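Local coordinates for protein CpuTA1 (Curtobacterium pusillum, PDB 5K3W) that belongs to the class IV aminotransferase family and binds pyridoxal-5'-phosphate, at residues L268-S271 with V272-A275; E164-P167 with W168-A171; D89-V92 with W93-A96; A184-E187 with A188-G192. All coordinates share one frame; numbering follows the deposited sequence.

Overall arrangement
Four local contacts show how side chains a few residues apart take on different tasks according to their place in a fold. Contact 1 is a buried hairpin turn whose backbone and serine hydroxyl hold a phosphate. The other three lie 18 to 20 Å, centre to centre, from the middle of the chain and are partly buried. Contacts 3 and 4 occupy opposite ends of their helices: the first starts helix 90-108 with an acidic cap, the second ends helix 179-190 in a salt-bridge network and a glycine. Contact 2 combines a CH-pi contact with 3-10 backbone bonds and polar links to the second subunit. Contact 4 touches that subunit too, while contacts 1 and 3 are internal to one chain.

Contact 1. Residues L268-S271 with V272-A275; sequences LVSS and VRQA. With PLP (pyridoxal-5'-phosphate), chain C.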
loop_
_atom_site.group_PDB
_atom_site.type_symbol
_atom_site.label_atom_id
_atom_site.label_comp_id
_atom_site.label_asym_id
_atom_site.label_seq_id
_atom_site.Cartn_x
_atom_site.Cartn_y
_atom_site.Cartn_z
ATOM N N LEU A 268 1.497 10.370 -21.185
ATOM C CA LEU A 268 1.816 9.474 -20.080
ATOM C C LEU A 268 2.546 8.261 -20.645
ATOM O O LEU A 268 2.079 7.650 -21.612
ATOM C CB LEU A 268 0.553 9.018 -19.352
ATOM C CG LEU A 268 -0.211 10.077 -18.572
ATOM C CD1 LEU A 268 -1.226 9.409 -17.671
ATOM C CD2 LEU A 268 0.749 10.947 -17.779
ATOM N N VAL A 269 3.677 7.904 -20.049
ATOM C CA VAL A 269 4.475 6.784 -20.547
ATOM C C VAL A 269 4.729 5.789 -19.418
ATOM O O VAL A 269 4.899 6.174 -18.257
ATOM C CB VAL A 269 5.804 7.274 -21.168
ATOM C CG1 VAL A 269 5.526 8.272 -22.276
ATOM C CG2 VAL A 269 6.723 7.885 -20.094
ATOM N N SER A 270 4.741 4.508 -19.763
ATOM C CA SER A 270 4.975 3.430 -18.808
ATOM C C SER A 270 5.272 2.169 -19.611
ATOM O O SER A 270 5.056 2.128 -20.827
ATOM C CB SER A 270 3.778 3.236 -17.868
ATOM O OG SER A 270 2.628 2.813 -18.571
ATOM N N SER A 271 5.758 1.132 -18.915
ATOM C CA SER A 271 6.411 0.016 -19.603
ATOM C C SER A 271 5.466 -0.736 -20.531
ATOM O O SER A 271 5.835 -1.051 -21.667
ATOM C CB SER A 271 7.024 -0.959 -18.603
ATOM O OG SER A 271 8.197 -0.425 -18.037
ATOM N N VAL A 272 4.257 -1.057 -20.070
ATOM C CA VAL A 272 3.372 -1.920 -20.853
ATOM C C VAL A 272 2.528 -1.120 -21.835
ATOM O O VAL A 272 2.418 -1.480 -23.010
ATOM C CB VAL A 272 2.486 -2.769 -19.924
ATOM C CG1 VAL A 272 1.451 -3.522 -20.744
ATOM C CG2 VAL A 272 3.337 -3.749 -19.165
ATOM N N ARG A 273 1.899 -0.036 -21.378
ATOM C CA ARG A 273 1.102 0.781 -22.285
ATOM C C ARG A 273 1.981 1.545 -23.275
ATOM O O ARG A 273 1.522 1.883 -24.374
ATOM C CB ARG A 273 0.227 1.741 -21.476
ATOM C CG ARG A 273 -0.727 2.571 -22.310
ATOM C CD ARG A 273 -1.723 3.318 -21.432
ATOM N NE ARG A 273 -1.052 4.249 -20.536
ATOM C CZ ARG A 273 -1.676 4.994 -19.630
ATOM N NH1 ARG A 273 -2.989 4.914 -19.515
ATOM N NH2 ARG A 273 -0.986 5.809 -18.842
ATOM N N GLN A 274 3.238 1.794 -22.917
ATOM C CA GLN A 274 4.139 2.597 -23.730
ATOM C C GLN A 274 3.685 4.057 -23.690
ATOM O O GLN A 274 3.473 4.600 -22.602
ATOM C CB GLN A 274 4.217 2.035 -25.150
ATOM C CG GLN A 274 4.562 0.533 -25.203
ATOM C CD GLN A 274 6.047 0.186 -24.889
ATOM O OE1 GLN A 274 6.895 1.057 -24.666
ATOM N NE2 GLN A 274 6.345 -1.107 -24.879
ATOM N N ALA A 275 3.528 4.717 -24.834
ATOM C CA ALA A 275 3.228 6.145 -24.856
ATOM C C ALA A 275 1.747 6.362 -25.134
ATOM O O ALA A 275 1.249 5.982 -26.197
ATOM C CB ALA A 275 4.076 6.872 -25.898
HETATM N N1 PLP C . 5.139 6.033 -11.928
HETATM C C2 PLP C . 4.682 4.980 -11.190
HETATM C C2A PLP C . 4.041 5.209 -9.834
HETATM C C3 PLP C . 4.823 3.697 -11.682
HETATM O O3 PLP C . 4.354 2.639 -10.889
HETATM C C4 PLP C . 5.423 3.489 -12.901
HETATM C C4A PLP C . 5.583 2.122 -13.509
HETATM C C5 PLP C . 5.873 4.539 -13.642
HETATM C C6 PLP C . 5.732 5.822 -13.138
HETATM C C5A PLP C . 6.512 4.292 -15.004
HETATM O O4P PLP C . 7.641 3.441 -14.933
HETATM P P PLP C . 8.032 2.505 -16.164
HETATM O O1P PLP C . 8.105 3.309 -17.443
HETATM O O2P PLP C . 7.042 1.377 -16.328
HETATM O O3P PLP C . 9.398 1.916 -15.926
HETATM O O HOH W 1 1.563 4.954 -20.307
HETATM O O HOH W 2 1.703 0.390 -18.325
#
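S270 OG is gripped by two waters, and both lead across the turn to R273. One lies 2.6 Å from S270 OG and accepts from R273 N. The other, 3.0 Å from S270 OG, accepts from R273 NE at 2.7 Å and donates to Q274 O, which ties one buried hydroxyl to both the main chain and the side chain of the arginine. This second water sits at the guanidinium edge, in its plane. R273 starts out with CG anti to the backbone N (chi1 -176°), then bends at chi3 (62°), and this bend sets NH2 3.6 Å from L268 CB. Its charge is met by D195 in a salt bridge, while NH1 bonds Q145. The arrangement is a beta hairpin joining strands 265-270 and 274-278. S270 and Q274 form its last antiparallel hydrogen-bonded pair, with S270 N donating to Q274 O at 3.1 Å and a weaker bond returning from Q274 N to S270 O. One step back, at the non-hydrogen-bonded pair, V269 CG1 rests 4.1 Å from A275 CB. The connecting loop opens on the phosphate of pyridoxal-5'-phosphate: S271 N donates to its O2P at 2.9 Å, and S271 OG reaches the same O2P at 2.7 Å. Y178, T234, T235 and R75 also bond the ligand.

Contact 2. Residues E164-P167 with W168-A171; sequences ETSP and WLLA
W168 folds its indole back over S166 and P167, the residues just before it in the chain. With chi1 at 44°, CG stands between the backbone N and the carbonyl carbon, and the ring is thereby swung over the preceding main chain. S166 CA lies 3.8 Å from the centroid of the W168 six-membered ring, 13° off the ring normal, a CH-pi contact over the face. The benzo part of the ring also crosses the proline, P167 CD approaching W168 CZ3 to 3.5 Å. Beneath the indole the backbone leaves helix 162-165 at S166 and turns again as a short 3-10 segment. Its bonds run three residues back: L169 N donates to S166 O at 3.0 Å and L170 N to P167 O at 3.1 Å. S166 O has a second partner, a water at 2.7 Å that in turn accepts from A171 N. S166 CB also touches L169 CD1 at 3.8 Å. The polar ends of S166 and W168 both cross the dimer interface, where S166 OG bonds the carboxylate of D155 of the second subunit and W168 NE1 bonds that residue's backbone oxygen.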
loop_
_atom_site.group_PDB
_atom_site.type_symbol
_atom_site.label_atom_id
_atom_site.label_comp_id
_atom_site.label_asym_id
_atom_site.label_seq_id
_atom_site.Cartn_x
_atom_site.Cartn_y
_atom_site.Cartn_z
ATOM N N GLU A 164 13.126 14.146 0.344
ATOM C CA GLU A 164 14.261 14.691 1.079
ATOM C C GLU A 164 13.978 14.778 2.581
ATOM O O GLU A 164 14.827 14.401 3.393
ATOM C CB GLU A 164 14.630 16.067 0.512
ATOM C CG GLU A 164 15.663 16.839 1.347
ATOM C CD GLU A 164 17.069 16.227 1.299
ATOM O OE1 GLU A 164 17.407 15.576 0.283
ATOM O OE2 GLU A 164 17.838 16.396 2.278
ATOM N N THR A 165 12.797 15.263 2.975
ATOM C CA THR A 165 12.523 15.529 4.384
ATOM C C THR A 165 11.944 14.338 5.128
ATOM O O THR A 165 12.113 14.243 6.348
ATOM C CB THR A 165 11.542 16.700 4.540
ATOM O OG1 THR A 165 10.298 16.378 3.906
ATOM C CG2 THR A 165 12.099 17.952 3.909
ATOM N N SER A 166 11.247 13.439 4.437
ATOM C CA SER A 166 10.402 12.435 5.088
ATOM C C SER A 166 10.545 11.101 4.364
ATOM O O SER A 166 9.603 10.602 3.738
ATOM C CB SER A 166 8.948 12.912 5.121
ATOM O OG SER A 166 8.859 14.276 5.526
ATOM N N PRO A 167 11.729 10.489 4.435
ATOM C CA PRO A 167 11.954 9.248 3.673
ATOM C C PRO A 167 11.086 8.084 4.125
ATOM O O PRO A 167 10.932 7.126 3.362
ATOM C CB PRO A 167 13.450 8.957 3.894
ATOM C CG PRO A 167 13.806 9.699 5.154
ATOM C CD PRO A 167 12.925 10.921 5.185
ATOM N N TRP A 168 10.516 8.126 5.332
ATOM C CA TRP A 168 9.606 7.067 5.760
ATOM C C TRP A 168 8.297 7.066 4.983
ATOM O O TRP A 168 7.517 6.116 5.126
ATOM C CB TRP A 168 9.309 7.184 7.265
ATOM C CG TRP A 168 9.029 8.588 7.688
ATOM C CD1 TRP A 168 7.812 9.195 7.760
ATOM C CD2 TRP A 168 9.995 9.579 8.063
ATOM N NE1 TRP A 168 7.954 10.495 8.162
ATOM C CE2 TRP A 168 9.287 10.759 8.356
ATOM C CE3 TRP A 168 11.388 9.579 8.188
ATOM C CZ2 TRP A 168 9.924 11.933 8.765
ATOM C CZ3 TRP A 168 12.021 10.743 8.593
ATOM C CH2 TRP A 168 11.287 11.904 8.870
ATOM N N LEU A 169 8.026 8.100 4.180
ATOM C CA LEU A 169 6.835 8.097 3.340
ATOM C C LEU A 169 7.048 7.362 2.019
ATOM O O LEU A 169 6.122 7.315 1.193
ATOM C CB LEU A 169 6.370 9.530 3.082
ATOM C CG LEU A 169 6.062 10.372 4.330
ATOM C CD1 LEU A 169 5.587 11.763 3.915
ATOM C CD2 LEU A 169 5.057 9.697 5.295
ATOM N N LEU A 170 8.238 6.789 1.802
ATOM C CA LEU A 170 8.504 5.875 0.690
ATOM C C LEU A 170 8.260 6.516 -0.679
ATOM O O LEU A 170 8.071 5.813 -1.675
ATOM C CB LEU A 170 7.673 4.587 0.827
ATOM C CG LEU A 170 7.746 3.884 2.184
ATOM C CD1 LEU A 170 6.935 2.600 2.232
ATOM C CD2 LEU A 170 9.193 3.607 2.528
ATOM N N ALA A 171 8.254 7.843 -0.762
ATOM C CA ALA A 171 8.009 8.499 -2.038
ATOM C C ALA A 171 9.097 8.124 -3.033
ATOM O O ALA A 171 10.290 8.156 -2.715
ATOM C CB ALA A 171 7.944 10.017 -1.871
HETATM O O HOH W 3 9.407 10.002 1.069
#

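Contact 3. Residues D89-V92 with W93-A96; sequences DAAV and WREA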
loop_
_atom_site.group_PDB
_atom_site.type_symbol
_atom_site.label_atom_id
_atom_site.label_comp_id
_atom_site.label_asym_id
_atom_site.label_seq_id
_atom_site.Cartn_x
_atom_site.Cartn_y
_atom_site.Cartn_z
ATOM N N ASP A 89 18.867 -10.273 -5.265
ATOM C CA ASP A 89 19.936 -10.950 -6.006
ATOM C C ASP A 89 19.682 -10.769 -7.498
ATOM O O ASP A 89 18.915 -11.522 -8.105
ATOM C CB ASP A 89 19.974 -12.426 -5.622
ATOM C CG ASP A 89 21.251 -13.125 -6.069
ATOM O OD1 ASP A 89 21.824 -12.761 -7.123
ATOM O OD2 ASP A 89 21.672 -14.059 -5.352
ATOM N N ALA A 90 20.324 -9.759 -8.097
ATOM C CA ALA A 90 19.989 -9.377 -9.467
ATOM C C ALA A 90 20.136 -10.545 -10.434
ATOM O O ALA A 90 19.371 -10.654 -11.397
ATOM C CB ALA A 90 20.857 -8.194 -9.913
ATOM N N ALA A 91 21.101 -11.435 -10.183
ATOM C CA ALA A 91 21.362 -12.544 -11.094
ATOM C C ALA A 91 20.297 -13.625 -10.995
ATOM O O ALA A 91 20.065 -14.351 -11.966
ATOM C CB ALA A 91 22.742 -13.140 -10.814
ATOM N N VAL A 92 19.668 -13.776 -9.830
ATOM C CA VAL A 92 18.545 -14.700 -9.711
ATOM C C VAL A 92 17.319 -14.128 -10.413
ATOM O O VAL A 92 16.645 -14.819 -11.187
ATOM C CB VAL A 92 18.248 -15.003 -8.233
ATOM C CG1 VAL A 92 16.999 -15.864 -8.116
ATOM C CG2 VAL A 92 19.437 -15.690 -7.586
ATOM N N TRP A 93 17.016 -12.853 -10.158
ATOM C CA TRP A 93 15.841 -12.245 -10.768
ATOM C C TRP A 93 15.967 -12.193 -12.293
ATOM O O TRP A 93 15.005 -12.495 -13.018
ATOM C CB TRP A 93 15.621 -10.853 -10.179
ATOM C CG TRP A 93 15.082 -10.889 -8.790
ATOM C CD1 TRP A 93 15.793 -10.760 -7.628
ATOM C CD2 TRP A 93 13.708 -11.071 -8.405
ATOM N NE1 TRP A 93 14.946 -10.851 -6.547
ATOM C CE2 TRP A 93 13.662 -11.037 -6.995
ATOM C CE3 TRP A 93 12.513 -11.247 -9.121
ATOM C CZ2 TRP A 93 12.463 -11.177 -6.278
ATOM C CZ3 TRP A 93 11.318 -11.385 -8.413
ATOM C CH2 TRP A 93 11.302 -11.354 -7.004
ATOM N N ARG A 94 17.150 -11.828 -12.798
ATOM C CA ARG A 94 17.364 -11.843 -14.243
ATOM C C ARG A 94 17.101 -13.234 -14.808
ATOM O O ARG A 94 16.319 -13.408 -15.750
ATOM C CB ARG A 94 18.786 -11.386 -14.565
ATOM C CG ARG A 94 19.110 -11.420 -16.046
ATOM C CD ARG A 94 20.554 -11.029 -16.333
ATOM N NE ARG A 94 20.916 -9.739 -15.747
ATOM C CZ ARG A 94 21.831 -9.568 -14.788
ATOM N NH1 ARG A 94 22.504 -10.603 -14.297
ATOM N NH2 ARG A 94 22.084 -8.352 -14.328
ATOM N N GLU A 95 17.736 -14.245 -14.219
ATOM C CA GLU A 95 17.539 -15.609 -14.683
ATOM C C GLU A 95 16.077 -16.010 -14.573
ATOM O O GLU A 95 15.537 -16.668 -15.474
ATOM C CB GLU A 95 18.442 -16.561 -13.891
ATOM C CG GLU A 95 19.893 -16.590 -14.395
ATOM C CD GLU A 95 20.070 -17.457 -15.650
ATOM O OE1 GLU A 95 19.774 -18.665 -15.573
ATOM O OE2 GLU A 95 20.483 -16.939 -16.714
ATOM N N ALA A 96 15.413 -15.602 -13.483
ATOM C CA ALA A 96 14.017 -15.970 -13.282
ATOM C C ALA A 96 13.131 -15.390 -14.376
ATOM O O ALA A 96 12.241 -16.075 -14.885
ATOM C CB ALA A 96 13.528 -15.514 -11.906
#
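D89 O takes the amide of W93 at 3.1 Å in the first of four successive alpha-helical bonds. R94 N to A90 O, E95 N to A91 O and A96 N to V92 O follow in the same i to i+4 pattern, the last pair 2.7 Å apart. Together they form the opening turns of helix 90-108, with D89 as its N-cap. The aspartate carboxylate bends back to accept from A91 N, although the bond from A91 N to D89 OD1 is weak at 3.4 Å. W93 is turned toward the helix start by its chi1 of -74°, which puts CD1 3.2 Å from D89 O, the oxygen lying at the edge of the ring. Further along the indole, NE1 bonds P12 O, and the ring packs on L73 of helix 69-82 and V134 of strand 131-138. R94 sets out with CG anti to the backbone N and bends at chi3 (-54°), so that A90 O lies over the centre of one guanidinium face, 4.2 Å above its plane. The same bend brings R94 NH1 to 3.9 Å from A91 CA, while NH2 makes a salt bridge with E70. E95 keeps close to the helix at its base, with CG 3.3 Å from A91 O, before its carboxylate leads away. V92, E95 and A96 all pack on F32. The A91 amide and the helix N terminus would probably favour the anionic form of D89, though the weak bond suggests a modest effect; the charge of R94 probably rests mainly on E70, with A90 O at most a minor aid.

Contact 4. Residues A184-E187 with A188-G192; sequences AGRE and AARRG
A184 O receives A188 N at 2.9 Å in the last turns of helix 179-190, which finishes in a Schellman motif with G192 as its C-prime residue. The methyl group of A184 packs inward on L154, V196 and F198, so this flank of the helix is seated on strands 149-155 and 195-199. G185 follows, its oxygen bonded to A189 N and brushed by the CB of A188 at 3.5 Å. R186 O accepts from R190 N and stands over one face of the R190 guanidinium, 3.7 Å above its plane and offset toward the rim. The R186 and R190 side chains gather round one carboxylate: R186 NE and R190 NH2 both form salt bridges with D84 of the second subunit. E187 joins the two arginines that follow it in a salt-bridge network. Its CG is anti to the backbone N (chi1 171°), and a bend at chi2 (71°) carries the carboxylate forward, toward R190 and R191. OE1 forms a salt bridge with R190 NH1 at 2.8 Å, at the guanidinium edge, though the hydrogen bond in it is weak. E187 and R191 also pack on W168 of the second subunit. Helical geometry is lost at R191, and G192, with positive phi, completes the Schellman motif, its N bonding A189 O at 2.8 Å. R191 reaches back with an extended chain to make the other salt bridge, its guanidinium plane turned 83° from the carboxylate; E187 OE2, approached from its anti side, takes R191 NE at 2.6 Å and R191 NH2 at 2.9 Å.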
loop_
_atom_site.group_PDB
_atom_site.type_symbol
_atom_site.label_atom_id
_atom_site.label_comp_id
_atom_site.label_asym_id
_atom_site.label_seq_id
_atom_site.Cartn_x
_atom_site.Cartn_y
_atom_site.Cartn_z
ATOM N N ALA A 184 -7.054 6.809 -7.340
ATOM C CA ALA A 184 -6.949 7.920 -8.286
ATOM C C ALA A 184 -7.589 7.574 -9.632
ATOM O O ALA A 184 -8.331 8.377 -10.212
ATOM C CB ALA A 184 -5.484 8.318 -8.473
ATOM N N GLY A 185 -7.301 6.387 -10.155
ATOM C CA GLY A 185 -7.929 5.985 -11.404
ATOM C C GLY A 185 -9.444 5.975 -11.321
ATOM O O GLY A 185 -10.129 6.425 -12.240
ATOM N N ARG A 186 -9.987 5.472 -10.211
ATOM C CA ARG A 186 -11.435 5.449 -10.057
ATOM C C ARG A 186 -11.995 6.862 -9.999
ATOM O O ARG A 186 -13.075 7.131 -10.534
ATOM C CB ARG A 186 -11.833 4.647 -8.809
ATOM C CG ARG A 186 -11.544 3.143 -8.903
ATOM C CD ARG A 186 -12.212 2.372 -7.761
ATOM N NE ARG A 186 -11.786 2.821 -6.431
ATOM C CZ ARG A 186 -10.675 2.403 -5.825
ATOM N NH1 ARG A 186 -10.351 2.861 -4.619
ATOM N NH2 ARG A 186 -9.874 1.537 -6.434
ATOM N N GLU A 187 -11.263 7.787 -9.380
ATOM C CA GLU A 187 -11.691 9.182 -9.392
ATOM C C GLU A 187 -11.686 9.752 -10.808
ATOM O O GLU A 187 -12.622 10.458 -11.204
ATOM C CB GLU A 187 -10.797 10.010 -8.479
ATOM C CG GLU A 187 -11.031 11.490 -8.597
ATOM C CD GLU A 187 -12.354 11.931 -7.996
ATOM O OE1 GLU A 187 -12.983 11.137 -7.264
ATOM O OE2 GLU A 187 -12.758 13.084 -8.261
ATOM N N ALA A 188 -10.638 9.464 -11.585
ATOM C CA ALA A 188 -10.599 9.939 -12.965
ATOM C C ALA A 188 -11.768 9.388 -13.760
ATOM O O ALA A 188 -12.396 10.114 -14.536
ATOM C CB ALA A 188 -9.277 9.550 -13.631
ATOM N N ALA A 189 -12.083 8.104 -13.568
ATOM C CA ALA A 189 -13.202 7.503 -14.284
ATOM C C ALA A 189 -14.515 8.189 -13.928
ATOM O O ALA A 189 -15.346 8.450 -14.805
ATOM C CB ALA A 189 -13.273 6.006 -13.985
ATOM N N ARG A 190 -14.718 8.500 -12.648
ATOM C CA ARG A 190 -15.901 9.266 -12.278
ATOM C C ARG A 190 -15.989 10.555 -13.079
ATOM O O ARG A 190 -17.077 10.948 -13.513
ATOM C CB ARG A 190 -15.888 9.591 -10.792
ATOM C CG ARG A 190 -16.348 8.482 -9.925
ATOM C CD ARG A 190 -16.158 8.877 -8.482
ATOM N NE ARG A 190 -15.815 7.693 -7.717
ATOM C CZ ARG A 190 -14.692 7.532 -7.033
ATOM N NH1 ARG A 190 -13.787 8.504 -6.974
ATOM N NH2 ARG A 190 -14.495 6.398 -6.377
ATOM N N ARG A 191 -14.860 11.242 -13.266
ATOM C CA ARG A 191 -14.849 12.436 -14.094
ATOM C C ARG A 191 -14.756 12.126 -15.589
ATOM O O ARG A 191 -14.382 12.998 -16.374
ATOM C CB ARG A 191 -13.709 13.351 -13.669
ATOM C CG ARG A 191 -13.673 13.578 -12.183
ATOM C CD ARG A 191 -12.511 14.460 -11.823
ATOM N NE ARG A 191 -12.317 14.601 -10.386
ATOM C CZ ARG A 191 -11.541 15.542 -9.853
ATOM N NH1 ARG A 191 -10.923 16.407 -10.655
ATOM N NH2 ARG A 191 -11.384 15.626 -8.535
ATOM N N GLY A 192 -15.102 10.918 -16.016
ATOM C CA GLY A 192 -15.004 10.603 -17.431
ATOM C C GLY A 192 -13.606 10.721 -17.999
ATOM O O GLY A 192 -13.438 11.182 -19.132
#